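Local coordinates for protein quinone reductase (Klebsiella pneumoniae subsp. pneumoniae, PDB 4GI5) that binds flavin-adenine dinucleotide and probably reduces quinones at the expense of NAD(P)H, at residues G207-P212 with T244-F249; T115-F120 with R168-V173; A68-D73 with I135-A140. All coordinates share one frame; numbering follows the deposited sequence.

Contact 1. Residues G207-P212 with T244-F249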
loop_
_atom_site.group_PDB
_atom_site.type_symbol
_atom_site.label_atom_id
_atom_site.label_comp_id
_atom_site.label_asym_id
_atom_site.label_seq_id
_atom_site.Cartn_x
_atom_site.Cartn_y
_atom_site.Cartn_z
ATOM N N GLY B 207 -6.491 -12.722 -11.205
ATOM C CA GLY B 207 -6.446 -13.216 -12.575
ATOM C C GLY B 207 -6.517 -12.235 -13.698
ATOM O O GLY B 207 -6.621 -12.637 -14.858
ATOM N N PHE B 208 -6.388 -10.916 -13.428
ATOM C CA PHE B 208 -6.332 -9.943 -14.487
ATOM C C PHE B 208 -5.112 -10.191 -15.356
ATOM O O PHE B 208 -4.079 -10.600 -14.854
ATOM C CB PHE B 208 -6.210 -8.521 -14.000
ATOM C CG PHE B 208 -7.511 -7.931 -13.459
ATOM C CD1 PHE B 208 -8.566 -7.560 -14.281
ATOM C CD2 PHE B 208 -7.633 -7.638 -12.131
ATOM C CE1 PHE B 208 -9.688 -6.957 -13.732
ATOM C CE2 PHE B 208 -8.737 -7.044 -11.621
ATOM C CZ PHE B 208 -9.794 -6.679 -12.427
ATOM N N GLU B 209 -5.218 -9.855 -16.644
ATOM C CA GLU B 209 -4.019 -9.510 -17.457
ATOM C C GLU B 209 -3.681 -8.045 -17.126
ATOM O O GLU B 209 -4.549 -7.202 -17.338
ATOM C CB GLU B 209 -4.357 -9.662 -18.945
ATOM C CG GLU B 209 -4.616 -11.107 -19.302
ATOM C CD GLU B 209 -4.630 -11.262 -20.823
ATOM O OE1 GLU B 209 -5.313 -10.455 -21.491
ATOM O OE2 GLU B 209 -3.881 -12.090 -21.336
ATOM N N VAL B 210 -2.471 -7.789 -16.619
ATOM C CA VAL B 210 -2.159 -6.464 -16.185
ATOM C C VAL B 210 -1.370 -5.738 -17.281
ATOM O O VAL B 210 -0.327 -6.205 -17.743
ATOM C CB VAL B 210 -1.309 -6.515 -14.904
ATOM C CG1 VAL B 210 -1.127 -5.102 -14.364
ATOM C CG2 VAL B 210 -1.963 -7.504 -13.915
ATOM N N LEU B 211 -1.890 -4.615 -17.730
ATOM C CA LEU B 211 -1.161 -3.814 -18.677
ATOM C C LEU B 211 -0.107 -2.987 -17.994
ATOM O O LEU B 211 -0.261 -2.627 -16.810
ATOM C CB LEU B 211 -2.136 -2.928 -19.432
ATOM C CG LEU B 211 -3.333 -3.619 -20.032
ATOM C CD1 LEU B 211 -4.093 -2.613 -20.818
ATOM C CD2 LEU B 211 -2.863 -4.683 -20.959
ATOM N N PRO B 212 0.955 -2.564 -18.704
ATOM C CA PRO B 212 1.919 -1.612 -18.139
ATOM C C PRO B 212 1.241 -0.372 -17.635
ATOM O O PRO B 212 0.251 0.061 -18.263
ATOM C CB PRO B 212 2.842 -1.267 -19.333
ATOM C CG PRO B 212 2.761 -2.496 -20.172
ATOM C CD PRO B 212 1.325 -2.923 -20.114
ATOM N N THR B 244 -2.258 -3.699 -26.327
ATOM C CA THR B 244 -0.961 -3.611 -25.642
ATOM C C THR B 244 -0.650 -4.955 -24.998
ATOM O O THR B 244 -1.588 -5.622 -24.489
ATOM C CB THR B 244 -1.152 -2.506 -24.528
ATOM O OG1 THR B 244 -1.355 -1.228 -25.146
ATOM C CG2 THR B 244 0.023 -2.400 -23.610
ATOM N N GLU B 245 0.588 -5.351 -25.036
ATOM C CA GLU B 245 0.979 -6.649 -24.464
ATOM C C GLU B 245 0.914 -6.485 -22.890
ATOM O O GLU B 245 1.531 -5.592 -22.397
ATOM C CB GLU B 245 2.433 -6.925 -24.804
ATOM C CG GLU B 245 2.898 -8.290 -24.460
ATOM C CD GLU B 245 2.211 -9.309 -25.371
ATOM O OE1 GLU B 245 1.871 -8.918 -26.532
ATOM O OE2 GLU B 245 1.998 -10.459 -24.911
ATOM N N PRO B 246 0.265 -7.428 -22.230
ATOM C CA PRO B 246 0.360 -7.430 -20.738
ATOM C C PRO B 246 1.681 -7.659 -20.187
ATOM O O PRO B 246 2.556 -8.238 -20.795
ATOM C CB PRO B 246 -0.580 -8.530 -20.308
ATOM C CG PRO B 246 -1.459 -8.800 -21.511
ATOM C CD PRO B 246 -0.578 -8.500 -22.718
ATOM N N ILE B 247 1.887 -7.218 -18.939
ATOM C CA ILE B 247 3.107 -7.558 -18.209
ATOM C C ILE B 247 3.150 -9.102 -18.120
ATOM O O ILE B 247 2.165 -9.746 -17.693
ATOM C CB ILE B 247 3.044 -6.961 -16.768
ATOM C CG1 ILE B 247 2.933 -5.442 -16.847
ATOM C CG2 ILE B 247 4.226 -7.369 -15.916
ATOM C CD1 ILE B 247 2.645 -4.751 -15.478
ATOM N N PRO B 248 4.326 -9.700 -18.406
ATOM C CA PRO B 248 4.349 -11.184 -18.595
ATOM C C PRO B 248 4.651 -11.889 -17.200
ATOM O O PRO B 248 5.661 -12.577 -16.984
ATOM C CB PRO B 248 5.524 -11.372 -19.614
ATOM C CG PRO B 248 6.482 -10.320 -19.245
ATOM C CD PRO B 248 5.554 -9.088 -18.992
ATOM N N PHE B 249 3.785 -11.614 -16.226
ATOM C CA PHE B 249 3.914 -12.235 -14.956
ATOM C C PHE B 249 3.728 -13.773 -15.118
ATOM O O PHE B 249 2.865 -14.238 -15.899
ATOM C CB PHE B 249 2.866 -11.727 -13.969
ATOM C CG PHE B 249 3.077 -10.295 -13.523
ATOM C CD1 PHE B 249 4.254 -9.915 -12.892
ATOM C CD2 PHE B 249 2.026 -9.442 -13.522
ATOM C CE1 PHE B 249 4.420 -8.616 -12.384
ATOM C CE2 PHE B 249 2.197 -8.135 -12.994
ATOM C CZ PHE B 249 3.333 -7.766 -12.429
HETATM O O HOH W 1 -0.360 -9.741 -16.633
#
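Val210 and Ile247 meet where the 244-249 segment passes the start of strand 209-216 at a steep angle, the end-to-end directions of the touching parts lying 109° apart, so that the two backbones share one direct hydrogen bond and no ladder. That bond runs from Ile247 N to Val210 O over 2.7 Å and bends modestly at the hydrogen (159°), while the donor lies nearly on the line of the carbonyl. A water completes the link: it accepts from Val210 N and donates to Ile247 O, so both polar backbone atoms of Val210 are matched to those of Ile247. Pro246, which has no N-H to satisfy, suits a position just before this bond in a segment without regular strand structure; its ring presents CG to Glu209 CB at 4.0 Å, lying against the aliphatic base of an otherwise solvent-exposed acid. Ile247 contributes reach. Its CG1 stands opposite its carbonyl carbon (chi1 -61°) and the extended branch carries CD1 to 3.9 Å from Val210 CG1, while Ile247 CG2 takes the other direction and covers the centre of the Phe249 ring. At the edge of that ring, near its plane, comes Val210 CG2, 4.3 Å from Phe249 CE2, so a branched residue serves each partner with a separate methyl. Further along, Pro212 CD rests on Thr244 CG2 at 3.8 Å, and Leu211 CD2 lies 3.9 Å from Thr244 O. Thr244 turns its hydroxyl to Thr240 O, keeping its methyl for the proline. Through these residues the loop that follows helix 224-239 is laid over the outermost strand of the central parallel sheet: Val210 also packs on Leu203 and Phe204 of helix 196-204, whereas Leu211 reaches Arg237 of helix 224-239 and Arg168 of the adjacent strand.

Contact 2. Residues T115-F120 with R168-V173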
loop_
_atom_site.group_PDB
_atom_site.type_symbol
_atom_site.label_atom_id
_atom_site.label_comp_id
_atom_site.label_asym_id
_atom_site.label_seq_id
_atom_site.Cartn_x
_atom_site.Cartn_y
_atom_site.Cartn_z
ATOM N N THR B 115 -12.527 -4.516 -18.804
ATOM C CA THR B 115 -11.304 -3.800 -18.528
ATOM C C THR B 115 -11.548 -2.908 -17.322
ATOM O O THR B 115 -12.603 -2.248 -17.196
ATOM C CB THR B 115 -10.946 -2.871 -19.731
ATOM O OG1 THR B 115 -10.651 -3.692 -20.896
ATOM C CG2 THR B 115 -9.689 -2.109 -19.465
ATOM N N VAL B 116 -10.628 -2.921 -16.397
ATOM C CA VAL B 116 -10.763 -2.201 -15.155
ATOM C C VAL B 116 -9.556 -1.300 -14.977
ATOM O O VAL B 116 -8.393 -1.769 -15.039
ATOM C CB VAL B 116 -10.838 -3.145 -13.959
ATOM C CG1 VAL B 116 -11.086 -2.398 -12.641
ATOM C CG2 VAL B 116 -12.004 -4.108 -14.121
ATOM N N ILE B 117 -9.794 -0.010 -14.791
ATOM C CA ILE B 117 -8.745 0.953 -14.680
ATOM C C ILE B 117 -8.801 1.570 -13.276
ATOM O O ILE B 117 -9.880 1.885 -12.786
ATOM C CB ILE B 117 -8.857 2.098 -15.710
ATOM C CG1 ILE B 117 -8.768 1.521 -17.104
ATOM C CG2 ILE B 117 -7.780 3.163 -15.477
ATOM C CD1 ILE B 117 -9.087 2.493 -18.223
ATOM N N PHE B 118 -7.660 1.602 -12.582
ATOM C CA PHE B 118 -7.550 2.209 -11.252
ATOM C C PHE B 118 -6.773 3.504 -11.413
ATOM O O PHE B 118 -5.589 3.495 -11.805
ATOM C CB PHE B 118 -6.793 1.297 -10.261
ATOM C CG PHE B 118 -7.478 -0.021 -10.022
ATOM C CD1 PHE B 118 -7.439 -1.052 -10.940
ATOM C CD2 PHE B 118 -8.207 -0.180 -8.867
ATOM C CE1 PHE B 118 -8.098 -2.270 -10.663
ATOM C CE2 PHE B 118 -8.801 -1.401 -8.596
ATOM C CZ PHE B 118 -8.782 -2.368 -9.477
ATOM N N GLN B 119 -7.394 4.634 -11.037
ATOM C CA GLN B 119 -6.788 5.903 -11.195
ATOM C C GLN B 119 -6.674 6.614 -9.844
ATOM O O GLN B 119 -7.649 6.730 -9.120
ATOM C CB GLN B 119 -7.606 6.833 -12.105
ATOM C CG GLN B 119 -6.959 8.118 -12.351
ATOM C CD GLN B 119 -7.833 9.131 -12.999
ATOM O OE1 GLN B 119 -8.771 8.795 -13.706
ATOM N NE2 GLN B 119 -7.485 10.395 -12.768
ATOM N N PHE B 120 -5.430 7.008 -9.526
ATOM C CA PHE B 120 -5.111 7.608 -8.240
ATOM C C PHE B 120 -3.823 8.395 -8.238
ATOM O O PHE B 120 -2.907 8.096 -8.977
ATOM C CB PHE B 120 -5.077 6.545 -7.135
ATOM C CG PHE B 120 -4.090 5.439 -7.369
ATOM C CD1 PHE B 120 -4.465 4.340 -8.105
ATOM C CD2 PHE B 120 -2.807 5.464 -6.806
ATOM C CE1 PHE B 120 -3.586 3.323 -8.362
ATOM C CE2 PHE B 120 -1.938 4.396 -6.966
ATOM C CZ PHE B 120 -2.306 3.344 -7.809
ATOM N N ARG B 168 -8.813 -7.364 -18.337
ATOM C CA ARG B 168 -7.526 -6.592 -18.351
ATOM C C ARG B 168 -7.673 -5.493 -17.290
ATOM O O ARG B 168 -8.760 -5.043 -16.992
ATOM C CB ARG B 168 -7.317 -5.926 -19.707
ATOM C CG ARG B 168 -6.901 -6.941 -20.768
ATOM C CD ARG B 168 -6.825 -6.311 -22.220
ATOM N NE ARG B 168 -5.928 -7.298 -22.944
ATOM C CZ ARG B 168 -4.817 -7.062 -23.664
ATOM N NH1 ARG B 168 -4.382 -5.824 -23.986
ATOM N NH2 ARG B 168 -4.131 -8.106 -24.120
ATOM N N ALA B 169 -6.551 -5.135 -16.701
ATOM C CA ALA B 169 -6.483 -4.027 -15.672
ATOM C C ALA B 169 -5.269 -3.184 -15.943
ATOM O O ALA B 169 -4.212 -3.605 -16.490
ATOM C CB ALA B 169 -6.444 -4.671 -14.268
HETATM N N MSE B 170 -5.326 -1.911 -15.581
HETATM C CA MSE B 170 -4.212 -0.970 -15.777
HETATM C C MSE B 170 -4.321 0.089 -14.648
HETATM O O MSE B 170 -5.441 0.442 -14.244
HETATM C CB MSE B 170 -4.456 -0.186 -17.076
HETATM C CG MSE B 170 -3.293 0.686 -17.326
HETATM SE SE MSE B 170 -3.599 1.623 -19.116
HETATM C CE MSE B 170 -4.964 2.964 -18.723
ATOM N N LEU B 171 -3.202 0.579 -14.183
ATOM C CA LEU B 171 -3.177 1.705 -13.285
ATOM C C LEU B 171 -2.901 2.997 -14.070
ATOM O O LEU B 171 -2.068 3.023 -14.980
ATOM C CB LEU B 171 -2.004 1.513 -12.347
ATOM C CG LEU B 171 -1.908 0.214 -11.464
ATOM C CD1 LEU B 171 -0.754 0.215 -10.501
ATOM C CD2 LEU B 171 -3.190 -0.019 -10.740
ATOM N N ILE B 172 -3.480 4.097 -13.590
ATOM C CA ILE B 172 -3.121 5.418 -14.005
ATOM C C ILE B 172 -2.763 6.189 -12.775
ATOM O O ILE B 172 -3.559 6.382 -11.907
ATOM C CB ILE B 172 -4.288 6.130 -14.724
ATOM C CG1 ILE B 172 -4.730 5.408 -15.972
ATOM C CG2 ILE B 172 -3.848 7.548 -15.063
ATOM C CD1 ILE B 172 -6.043 6.006 -16.543
ATOM N N VAL B 173 -1.512 6.511 -12.616
ATOM C CA VAL B 173 -0.931 7.086 -11.420
ATOM C C VAL B 173 -0.240 8.400 -11.703
ATOM O O VAL B 173 0.553 8.558 -12.604
ATOM C CB VAL B 173 0.146 6.132 -10.869
ATOM C CG1 VAL B 173 0.752 6.672 -9.562
ATOM C CG2 VAL B 173 -0.492 4.750 -10.701
#
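The Phe120 ring has Val173 CG2 over one face, a CH-pi contact 4.2 Å from the methyl to the ring centroid, and Leu171 CD2 at its edge, 4.1 Å from Phe120 CE1. Phe120 CG sits between its own backbone N and carbonyl carbon (chi1 58°), an unfavoured setting that lays the ring alongside Val173. The Phe118 ring turns its edge to Met170 O, while Leu171 CD2 approaches Phe118 CB at 3.9 Å. All these side chains share a face of the sheet with Val116 and Ala169, where small Ala169 sits beside Phe208. Beneath them, strands 115-121 and 168-174 run parallel, 15° apart, as neighbours in the five-stranded 2-1-3-4-5 sheet of the flavodoxin-like fold. Five backbone hydrogen bonds join them, passing alternately each way; Ile172 N to Phe118 O, 2.8 Å, is nearly straight at the hydrogen (169°). Beta-branched residues suit these extended backbones. On the other face, Ile117 CG2 presses on Ile172 CD1 at 3.5 Å, tighter than usual for two methyls, and selenomethionine Met170 bends its end to bring CE near Ile117 CD1. Leu238 and Leu234 of helix 224-239 pack on Ile117 and Ile172 respectively. Gln119 lays its CG against Ile172 CB and carries its amide on to the backbone O of Asn38, a residue that binds FAD.

Contact 3. Residues A68-D73 with I135-A140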
loop_
_atom_site.group_PDB
_atom_site.type_symbol
_atom_site.label_atom_id
_atom_site.label_comp_id
_atom_site.label_asym_id
_atom_site.label_seq_id
_atom_site.Cartn_x
_atom_site.Cartn_y
_atom_site.Cartn_z
ATOM N N ALA B 68 -14.088 2.967 4.047
ATOM C CA ALA B 68 -12.747 2.339 3.835
ATOM C C ALA B 68 -12.334 1.204 4.766
ATOM O O ALA B 68 -11.556 0.361 4.342
ATOM C CB ALA B 68 -11.684 3.438 3.948
ATOM N N GLY B 69 -12.801 1.162 6.005
ATOM C CA GLY B 69 -12.347 0.262 7.024
ATOM C C GLY B 69 -13.154 -0.993 7.065
ATOM O O GLY B 69 -14.306 -0.946 7.529
ATOM N N TYR B 70 -12.640 -2.099 6.596
ATOM C CA TYR B 70 -13.371 -3.380 6.629
ATOM C C TYR B 70 -13.634 -3.741 8.108
ATOM O O TYR B 70 -12.698 -3.752 8.951
ATOM C CB TYR B 70 -12.509 -4.461 5.961
ATOM C CG TYR B 70 -13.016 -5.833 6.018
ATOM C CD1 TYR B 70 -14.327 -6.104 5.917
ATOM C CD2 TYR B 70 -12.157 -6.908 6.068
ATOM C CE1 TYR B 70 -14.818 -7.409 5.918
ATOM C CE2 TYR B 70 -12.612 -8.223 6.150
ATOM C CZ TYR B 70 -13.997 -8.469 6.112
ATOM O OH TYR B 70 -14.501 -9.735 6.136
ATOM N N ASP B 71 -14.881 -4.124 8.440
ATOM C CA ASP B 71 -15.208 -4.473 9.813
ATOM C C ASP B 71 -16.495 -5.334 9.818
ATOM O O ASP B 71 -17.017 -5.693 8.769
ATOM C CB ASP B 71 -15.315 -3.266 10.724
ATOM C CG ASP B 71 -16.498 -2.386 10.445
ATOM O OD1 ASP B 71 -17.431 -2.817 9.730
ATOM O OD2 ASP B 71 -16.463 -1.192 10.910
ATOM N N ALA B 72 -16.921 -5.687 11.029
ATOM C CA ALA B 72 -17.991 -6.680 11.233
ATOM C C ALA B 72 -19.325 -6.208 10.703
ATOM O O ALA B 72 -20.178 -7.026 10.339
ATOM C CB ALA B 72 -18.076 -7.129 12.722
ATOM N N ASP B 73 -19.472 -4.935 10.464
ATOM C CA ASP B 73 -20.732 -4.429 9.889
ATOM C C ASP B 73 -20.849 -4.789 8.407
ATOM O O ASP B 73 -21.897 -4.602 7.795
ATOM C CB ASP B 73 -20.839 -2.933 10.032
ATOM C CG ASP B 73 -21.173 -2.514 11.491
ATOM O OD1 ASP B 73 -21.765 -3.311 12.229
ATOM O OD2 ASP B 73 -20.750 -1.480 11.913
ATOM N N ILE B 135 -10.235 -2.168 -2.169
ATOM C CA ILE B 135 -9.611 -3.479 -2.274
ATOM C C ILE B 135 -10.000 -4.323 -1.098
ATOM O O ILE B 135 -10.471 -5.486 -1.240
ATOM C CB ILE B 135 -8.087 -3.387 -2.444
ATOM C CG1 ILE B 135 -7.760 -2.675 -3.734
ATOM C CG2 ILE B 135 -7.432 -4.762 -2.302
ATOM C CD1 ILE B 135 -7.891 -3.554 -4.967
ATOM N N ASP B 136 -9.768 -3.845 0.125
ATOM C CA ASP B 136 -9.937 -4.677 1.304
ATOM C C ASP B 136 -11.367 -5.193 1.428
ATOM O O ASP B 136 -11.548 -6.319 1.837
ATOM C CB ASP B 136 -9.689 -3.867 2.576
ATOM C CG ASP B 136 -8.189 -3.514 2.839
ATOM O OD1 ASP B 136 -7.312 -4.000 2.129
ATOM O OD2 ASP B 136 -8.016 -2.538 3.653
ATOM N N ARG B 137 -12.320 -4.357 1.099
ATOM C CA ARG B 137 -13.739 -4.692 1.278
ATOM C C ARG B 137 -14.371 -5.412 0.102
ATOM O O ARG B 137 -15.258 -6.261 0.311
ATOM C CB ARG B 137 -14.519 -3.477 1.702
ATOM C CG ARG B 137 -14.117 -2.945 3.041
ATOM C CD ARG B 137 -14.752 -1.608 3.507
ATOM N NE ARG B 137 -16.212 -1.872 3.713
ATOM C CZ ARG B 137 -17.190 -1.401 2.928
ATOM N NH1 ARG B 137 -16.992 -0.597 1.866
ATOM N NH2 ARG B 137 -18.455 -1.871 3.169
ATOM N N VAL B 138 -13.972 -5.105 -1.105
ATOM C CA VAL B 138 -14.601 -5.707 -2.292
ATOM C C VAL B 138 -13.999 -7.094 -2.581
ATOM O O VAL B 138 -14.658 -7.983 -3.089
ATOM C CB VAL B 138 -14.455 -4.800 -3.490
ATOM C CG1 VAL B 138 -14.908 -5.380 -4.809
ATOM C CG2 VAL B 138 -15.200 -3.503 -3.217
ATOM N N TYR B 139 -12.687 -7.275 -2.271
ATOM C CA TYR B 139 -11.989 -8.489 -2.660
ATOM C C TYR B 139 -12.264 -9.578 -1.647
ATOM O O TYR B 139 -11.420 -9.958 -0.833
ATOM C CB TYR B 139 -10.456 -8.207 -2.768
ATOM C CG TYR B 139 -9.980 -7.753 -4.078
ATOM C CD1 TYR B 139 -10.813 -7.145 -5.018
ATOM C CD2 TYR B 139 -8.596 -7.826 -4.389
ATOM C CE1 TYR B 139 -10.395 -6.720 -6.246
ATOM C CE2 TYR B 139 -8.145 -7.399 -5.626
ATOM C CZ TYR B 139 -9.008 -6.915 -6.612
ATOM O OH TYR B 139 -8.436 -6.532 -7.782
ATOM N N ALA B 140 -13.481 -10.078 -1.643
ATOM C CA ALA B 140 -13.909 -11.073 -0.652
ATOM C C ALA B 140 -13.340 -12.515 -0.823
ATOM O O ALA B 140 -12.950 -12.926 -1.910
ATOM C CB ALA B 140 -15.480 -11.144 -0.723
HETATM O O HOH W 2 -10.146 -1.797 5.129
#
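Arg137 lies along the 68-73 loop, its CB on the helix; a chi1 of -64° swings CG to the side of the backbone N, where it rests 3.7 Å from Tyr70 CB. Next, CD comes within 3.8 Å of Ala68 O, and the chain bends at chi3 (67°), carrying the guanidinium past Gly69, with Tyr70 CA near its plane at the edge. At the tip, NH2 forms salt bridges with Asp74 and Asp102. An arginine fits because its methylenes can line the loop while its charge travels on to these two acids. The adjacent Asp136 works through a water, which donates to Asp136 OD2 over 2.7 Å and to Ala68 O, and accepts from Tyr70 N. Asp136 OD1 pairs with Lys132, OD2 also accepts from Ala129 N of the second subunit, and the residue touches FAD. Tyr70 points its CB toward the helix, and its ring runs on to place OH on Pro86 O, with Trp84 meeting the ring edge-to-face. The contact thus sets the loop after strand 55-60 against the C-terminal end of helix 129-138, with helices 86-96 and 101-112 alongside.

Overall arrangement
Contacts 1 and 2 are neighbours, their centres 11 Å apart, because strands 168-174 and 209-216 lie side by side in one sheet: Leu211 N is 2.8 Å from Ala169 O, probably a hydrogen bond, and Arg168 NH1 stands equally close to Thr244 O. Contact 3 is more remote, with its centre about 20 Å from that of contact 2 and about 26 Å from that of contact 1, which it meets through Phe208 CE2 and Tyr139 OH, 3.9 Å apart. Towards the flavin the order changes. Contact 3 touches FAD through Asp136, the side chain of Val173 in contact 2 is about 7 Å from a bound FAD, and contact 1 lies away from the annotated sites.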